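Local coordinates for DNA mimic protein DMP12 (Neisseria meningitidis MC58, PDB 3W1O), which acts as a monomeric DNA mimic that binds the dimeric histone-like protein HU and partially blocks its access to DNA, at residues A[80-88]-A[100-108]. Sequence-based numbering, arbitrary orientation.
Sequences ILAVKEKLQ and NIIHVLEYA
Leu105 fits as a knob into the hole formed by Ile80, Val83, Lys84 and Leu87 of the neighbouring helix. Leu105 CD1 lies against the Lys84 backbone, 3.7 Å from Lys84 N. Val83 CG1 meets Leu105 CD1 at 3.9 Å, the two side chains crossing at about a right angle. Ile80 lays CG2 against the base of the knob, 3.7 Å from Leu105 CB, while its CD1 extends to the methyl of Ala108. Further along, Leu87 packs on Ile101 and Ile102. Leu87 CD1 touches Ile101 CG2 at 3.6 Å. Its CB packs on Ile102 CG1, where the side chains run past each other in opposite directions. Ile102 CD1 also lies against Gln88 CG.

Polar groups line one edge of this apolar seam. Lys84 CD rests on Glu106 CG at 3.5 Å. The lysine chain then bends at chi3 and chi4, and Lys84 NZ stays 4.9 Å from Glu106 OE2. A water bridges the two charges: it accepts from Lys84 NZ and Gln88 NE2 and donates to Glu106 OE2. A second water lies between Gln88 NE2 and Glu106 OE2, though its bond to the carboxylate is unusually short and so less certain. Gln88 NE2 and Glu106 OE2 are also close, but their angle is poor for a hydrogen bond. The amide and carboxylate planes are 71° apart. The first water thus carries the polar link between the helices.

Val115 of strand 115-118 touches Ile80, Leu105 and Ala108, and Ile60 of helix 53-61 touches Val83. The axes of the two segments come within 9.6 Å at 148°, so they run roughly antiparallel. This is a helical hairpin, with helices 77-88 and 96-111 consecutive in the chain and packed against the antiparallel sheet in the core of the DMP12 fold.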
ATOM      1  N   ILE A  80      -1.878   4.358   8.854  1.00 22.17           N
ATOM      2  CA  ILE A  80      -0.586   3.767   8.402  1.00 23.14           C
ATOM      3  C   ILE A  80       0.037   2.937   9.531  1.00 24.05           C
ATOM      4  O   ILE A  80       0.443   1.781   9.333  1.00 23.47           O
ATOM      5  CB  ILE A  80       0.413   4.820   7.870  1.00 23.42           C
ATOM      6  CG1 ILE A  80      -0.081   5.411   6.538  1.00 20.96           C
ATOM      7  CG2 ILE A  80       1.832   4.218   7.611  1.00 22.33           C
ATOM      8  CD1 ILE A  80       0.624   6.722   6.146  1.00 22.38           C
ATOM      9  N   LEU A  81       0.098   3.537  10.721  1.00 24.35           N
ATOM     10  CA  LEU A  81       0.672   2.860  11.869  1.00 25.90           C
ATOM     11  C   LEU A  81      -0.160   1.667  12.252  1.00 25.28           C
ATOM     12  O   LEU A  81       0.386   0.632  12.570  1.00 26.13           O
ATOM     13  CB  LEU A  81       0.780   3.814  13.067  1.00 26.28           C
ATOM     14  CG  LEU A  81       1.899   4.826  12.913  1.00 27.70           C
ATOM     15  CD1 LEU A  81       1.722   5.996  13.892  1.00 31.75           C
ATOM     16  CD2 LEU A  81       3.254   4.130  13.097  1.00 28.90           C
ATOM     17  N   ALA A  82      -1.483   1.821  12.257  1.00 24.82           N
ATOM     18  CA  ALA A  82      -2.395   0.723  12.627  1.00 24.59           C
ATOM     19  C   ALA A  82      -2.282  -0.466  11.635  1.00 24.29           C
ATOM     20  O   ALA A  82      -2.282  -1.615  12.050  1.00 24.23           O
ATOM     21  CB  ALA A  82      -3.821   1.215  12.669  1.00 24.35           C
ATOM     22  N   VAL A  83      -2.216  -0.177  10.338  1.00 23.74           N
ATOM     23  CA  VAL A  83      -2.085  -1.259   9.344  1.00 24.38           C
ATOM     24  C   VAL A  83      -0.722  -1.902   9.494  1.00 24.06           C
ATOM     25  O   VAL A  83      -0.594  -3.151   9.457  1.00 24.71           O
ATOM     26  CB  VAL A  83      -2.290  -0.738   7.892  1.00 24.92           C
ATOM     27  CG1 VAL A  83      -1.948  -1.845   6.850  1.00 26.93           C
ATOM     28  CG2 VAL A  83      -3.774  -0.348   7.717  1.00 24.43           C
ATOM     29  N   LYS A  84       0.302  -1.075   9.696  1.00 23.87           N
ATOM     30  CA  LYS A  84       1.654  -1.592   9.851  1.00 24.86           C
ATOM     31  C   LYS A  84       1.745  -2.586  11.010  1.00 26.56           C
ATOM     32  O   LYS A  84       2.375  -3.643  10.891  1.00 24.76           O
ATOM     33  CB  LYS A  84       2.658  -0.479  10.028  1.00 23.27           C
ATOM     34  CG  LYS A  84       4.056  -1.005  10.218  1.00 25.27           C
ATOM     35  CD  LYS A  84       5.055   0.073  10.038  1.00 28.47           C
ATOM     36  CE  LYS A  84       4.957   1.117  11.139  1.00 33.70           C
ATOM     37  NZ  LYS A  84       5.400   0.554  12.442  1.00 35.56           N
ATOM     38  N   GLU A  85       1.120  -2.225  12.143  1.00 28.35           N
ATOM     39  CA  GLU A  85       1.063  -3.116  13.297  1.00 31.34           C
ATOM     40  C   GLU A  85       0.381  -4.429  12.938  1.00 30.71           C
ATOM     41  O   GLU A  85       0.920  -5.480  13.291  1.00 32.25           O
ATOM     42  CB  GLU A  85       0.338  -2.462  14.480  1.00 31.66           C
ATOM     43  CG  GLU A  85       0.764  -3.011  15.850  1.00 40.42           C
ATOM     44  CD  GLU A  85       2.261  -2.782  16.128  1.00 47.79           C
ATOM     45  OE1 GLU A  85       2.744  -1.641  15.897  1.00 53.70           O
ATOM     46  OE2 GLU A  85       2.960  -3.737  16.556  1.00 51.27           O
ATOM     47  N   LYS A  86      -0.783  -4.367  12.279  1.00 29.81           N
ATOM     48  CA  LYS A  86      -1.558  -5.564  11.874  1.00 30.02           C
ATOM     49  C   LYS A  86      -0.650  -6.485  11.038  1.00 28.33           C
ATOM     50  O   LYS A  86      -0.595  -7.712  11.231  1.00 27.34           O
ATOM     51  CB  LYS A  86      -2.781  -5.214  11.024  1.00 29.72           C
ATOM     52  CG  LYS A  86      -3.957  -4.554  11.706  1.00 34.20           C
ATOM     53  CD  LYS A  86      -4.847  -5.568  12.384  1.00 39.98           C
ATOM     54  CE  LYS A  86      -5.767  -4.874  13.379  1.00 42.17           C
ATOM     55  NZ  LYS A  86      -6.629  -5.914  14.020  1.00 47.48           N
ATOM     56  N   LEU A  87       0.053  -5.887  10.089  1.00 26.09           N
ATOM     57  CA  LEU A  87       0.892  -6.723   9.220  1.00 25.34           C
ATOM     58  C   LEU A  87       2.104  -7.325   9.933  1.00 26.42           C
ATOM     59  O   LEU A  87       2.464  -8.469   9.668  1.00 26.92           O
ATOM     60  CB  LEU A  87       1.345  -5.944   7.993  1.00 24.10           C
ATOM     61  CG  LEU A  87       0.245  -5.405   7.077  1.00 24.48           C
ATOM     62  CD1 LEU A  87       0.832  -4.754   5.830  1.00 24.83           C
ATOM     63  CD2 LEU A  87      -0.655  -6.493   6.658  1.00 27.02           C
ATOM     64  N   GLN A  88       2.768  -6.521  10.760  1.00 26.74           N
ATOM     65  CA  GLN A  88       3.955  -6.975  11.512  1.00 28.56           C
ATOM     66  C   GLN A  88       3.611  -8.120  12.459  1.00 29.61           C
ATOM     67  O   GLN A  88       4.434  -8.983  12.703  1.00 29.30           O
ATOM     68  CB  GLN A  88       4.556  -5.811  12.304  1.00 27.73           C
ATOM     69  CG  GLN A  88       5.416  -4.940  11.427  1.00 28.49           C
ATOM     70  CD  GLN A  88       5.870  -3.688  12.124  1.00 34.10           C
ATOM     71  OE1 GLN A  88       5.239  -3.232  13.087  1.00 35.43           O
ATOM     72  NE2 GLN A  88       6.953  -3.116  11.649  1.00 33.26           N
ATOM     73  N   ASN A 100       7.161  -5.770   1.765  1.00 20.41           N
ATOM     74  CA  ASN A 100       7.217  -4.650   0.882  1.00 20.67           C
ATOM     75  C   ASN A 100       6.162  -3.594   1.256  1.00 20.08           C
ATOM     76  O   ASN A 100       6.434  -2.399   1.159  1.00 19.85           O
ATOM     77  CB  ASN A 100       7.049  -5.113  -0.552  1.00 20.67           C
ATOM     78  CG  ASN A 100       8.298  -5.809  -1.069  1.00 23.50           C
ATOM     79  OD1 ASN A 100       9.386  -5.572  -0.548  1.00 27.69           O
ATOM     80  ND2 ASN A 100       8.139  -6.671  -2.042  1.00 24.44           N
ATOM     81  N   ILE A 101       4.975  -4.056   1.635  1.00 17.97           N
ATOM     82  CA  ILE A 101       3.910  -3.105   2.019  1.00 18.93           C
ATOM     83  C   ILE A 101       4.341  -2.448   3.313  1.00 18.68           C
ATOM     84  O   ILE A 101       4.325  -1.214   3.429  1.00 17.76           O
ATOM     85  CB  ILE A 101       2.542  -3.806   2.191  1.00 18.51           C
ATOM     86  CG1 ILE A 101       2.022  -4.227   0.822  1.00 20.72           C
ATOM     87  CG2 ILE A 101       1.530  -2.850   2.848  1.00 20.93           C
ATOM     88  CD1 ILE A 101       0.755  -5.140   0.899  1.00 18.44           C
ATOM     89  N   ILE A 102       4.852  -3.258   4.238  1.00 17.52           N
ATOM     90  CA  ILE A 102       5.356  -2.698   5.509  1.00 18.83           C
ATOM     91  C   ILE A 102       6.393  -1.602   5.272  1.00 19.04           C
ATOM     92  O   ILE A 102       6.409  -0.541   5.947  1.00 19.10           O
ATOM     93  CB  ILE A 102       5.897  -3.809   6.434  1.00 19.64           C
ATOM     94  CG1 ILE A 102       4.752  -4.638   7.025  1.00 19.26           C
ATOM     95  CG2 ILE A 102       6.757  -3.196   7.555  1.00 19.79           C
ATOM     96  CD1 ILE A 102       5.270  -5.983   7.692  1.00 19.85           C
ATOM     97  N   HIS A 103       7.253  -1.836   4.289  1.00 19.07           N
ATOM     98  CA  HIS A 103       8.311  -0.885   4.057  1.00 20.75           C
ATOM     99  C   HIS A 103       7.791   0.466   3.574  1.00 21.42           C
ATOM    100  O   HIS A 103       8.336   1.532   3.948  1.00 20.88           O
ATOM    101  CB  HIS A 103       9.282  -1.390   3.004  1.00 21.44           C
ATOM    102  CG  HIS A 103      10.481  -0.521   2.905  1.00 25.29           C
ATOM    103  ND1 HIS A 103      11.421  -0.454   3.915  1.00 27.61           N
ATOM    104  CD2 HIS A 103      10.839   0.405   1.984  1.00 25.57           C
ATOM    105  CE1 HIS A 103      12.340   0.441   3.591  1.00 28.99           C
ATOM    106  NE2 HIS A 103      12.011   0.976   2.422  1.00 27.52           N
ATOM    107  N   VAL A 104       6.810   0.421   2.664  1.00 20.16           N
ATOM    108  CA  VAL A 104       6.157   1.674   2.229  1.00 19.82           C
ATOM    109  C   VAL A 104       5.566   2.397   3.409  1.00 19.19           C
ATOM    110  O   VAL A 104       5.733   3.600   3.551  1.00 20.23           O
ATOM    111  CB  VAL A 104       5.030   1.394   1.232  1.00 19.35           C
ATOM    112  CG1 VAL A 104       4.273   2.764   0.895  1.00 18.62           C
ATOM    113  CG2 VAL A 104       5.696   0.800  -0.035  1.00 20.50           C
ATOM    114  N   LEU A 105       4.911   1.657   4.273  1.00 19.47           N
ATOM    115  CA  LEU A 105       4.313   2.255   5.474  1.00 20.52           C
ATOM    116  C   LEU A 105       5.389   2.916   6.367  1.00 21.14           C
ATOM    117  O   LEU A 105       5.268   4.081   6.767  1.00 21.57           O
ATOM    118  CB  LEU A 105       3.494   1.208   6.247  1.00 18.91           C
ATOM    119  CG  LEU A 105       2.366   0.518   5.442  1.00 20.93           C
ATOM    120  CD1 LEU A 105       1.658  -0.502   6.326  1.00 22.68           C
ATOM    121  CD2 LEU A 105       1.371   1.542   4.837  1.00 22.20           C
ATOM    122  N   GLU A 106       6.463   2.199   6.639  1.00 21.52           N
ATOM    123  CA  GLU A 106       7.570   2.782   7.429  1.00 22.04           C
ATOM    124  C   GLU A 106       8.146   4.030   6.795  1.00 22.17           C
ATOM    125  O   GLU A 106       8.423   5.035   7.494  1.00 22.52           O
ATOM    126  CB  GLU A 106       8.680   1.727   7.646  1.00 22.83           C
ATOM    127  CG  GLU A 106       8.207   0.614   8.536  1.00 23.40           C
ATOM    128  CD  GLU A 106       9.247  -0.447   8.813  1.00 29.46           C
ATOM    129  OE1 GLU A 106      10.277  -0.448   8.122  1.00 28.76           O
ATOM    130  OE2 GLU A 106       9.013  -1.290   9.715  1.00 32.05           O
ATOM    131  N   TYR A 107       8.327   3.999   5.476  1.00 19.98           N
ATOM    132  CA  TYR A 107       8.918   5.111   4.794  1.00 20.68           C
ATOM    133  C   TYR A 107       7.979   6.323   4.942  1.00 20.34           C
ATOM    134  O   TYR A 107       8.432   7.483   5.071  1.00 21.52           O
ATOM    135  CB  TYR A 107       9.074   4.793   3.313  1.00 19.39           C
ATOM    136  CG  TYR A 107       9.846   5.801   2.513  1.00 20.32           C
ATOM    137  CD1 TYR A 107      11.169   5.584   2.151  1.00 22.05           C
ATOM    138  CD2 TYR A 107       9.234   6.985   2.070  1.00 22.20           C
ATOM    139  CE1 TYR A 107      11.896   6.514   1.366  1.00 22.62           C
ATOM    140  CE2 TYR A 107       9.967   7.923   1.337  1.00 21.93           C
ATOM    141  CZ  TYR A 107      11.255   7.682   0.969  1.00 22.88           C
ATOM    142  OH  TYR A 107      11.917   8.623   0.232  1.00 25.13           O
ATOM    143  N   ALA A 108       6.693   6.073   4.829  1.00 21.81           N
ATOM    144  CA  ALA A 108       5.704   7.168   4.834  1.00 21.88           C
ATOM    145  C   ALA A 108       5.668   7.757   6.224  1.00 23.46           C
ATOM    146  O   ALA A 108       5.497   8.957   6.371  1.00 24.53           O
ATOM    147  CB  ALA A 108       4.319   6.650   4.467  1.00 21.54           C
TER
HETATM  148  O   HOH W   1       8.146  -0.413  12.128  1.00 42.22           O
HETATM  149  O   HOH W   2       9.479  -3.775   9.939  1.00 47.36           O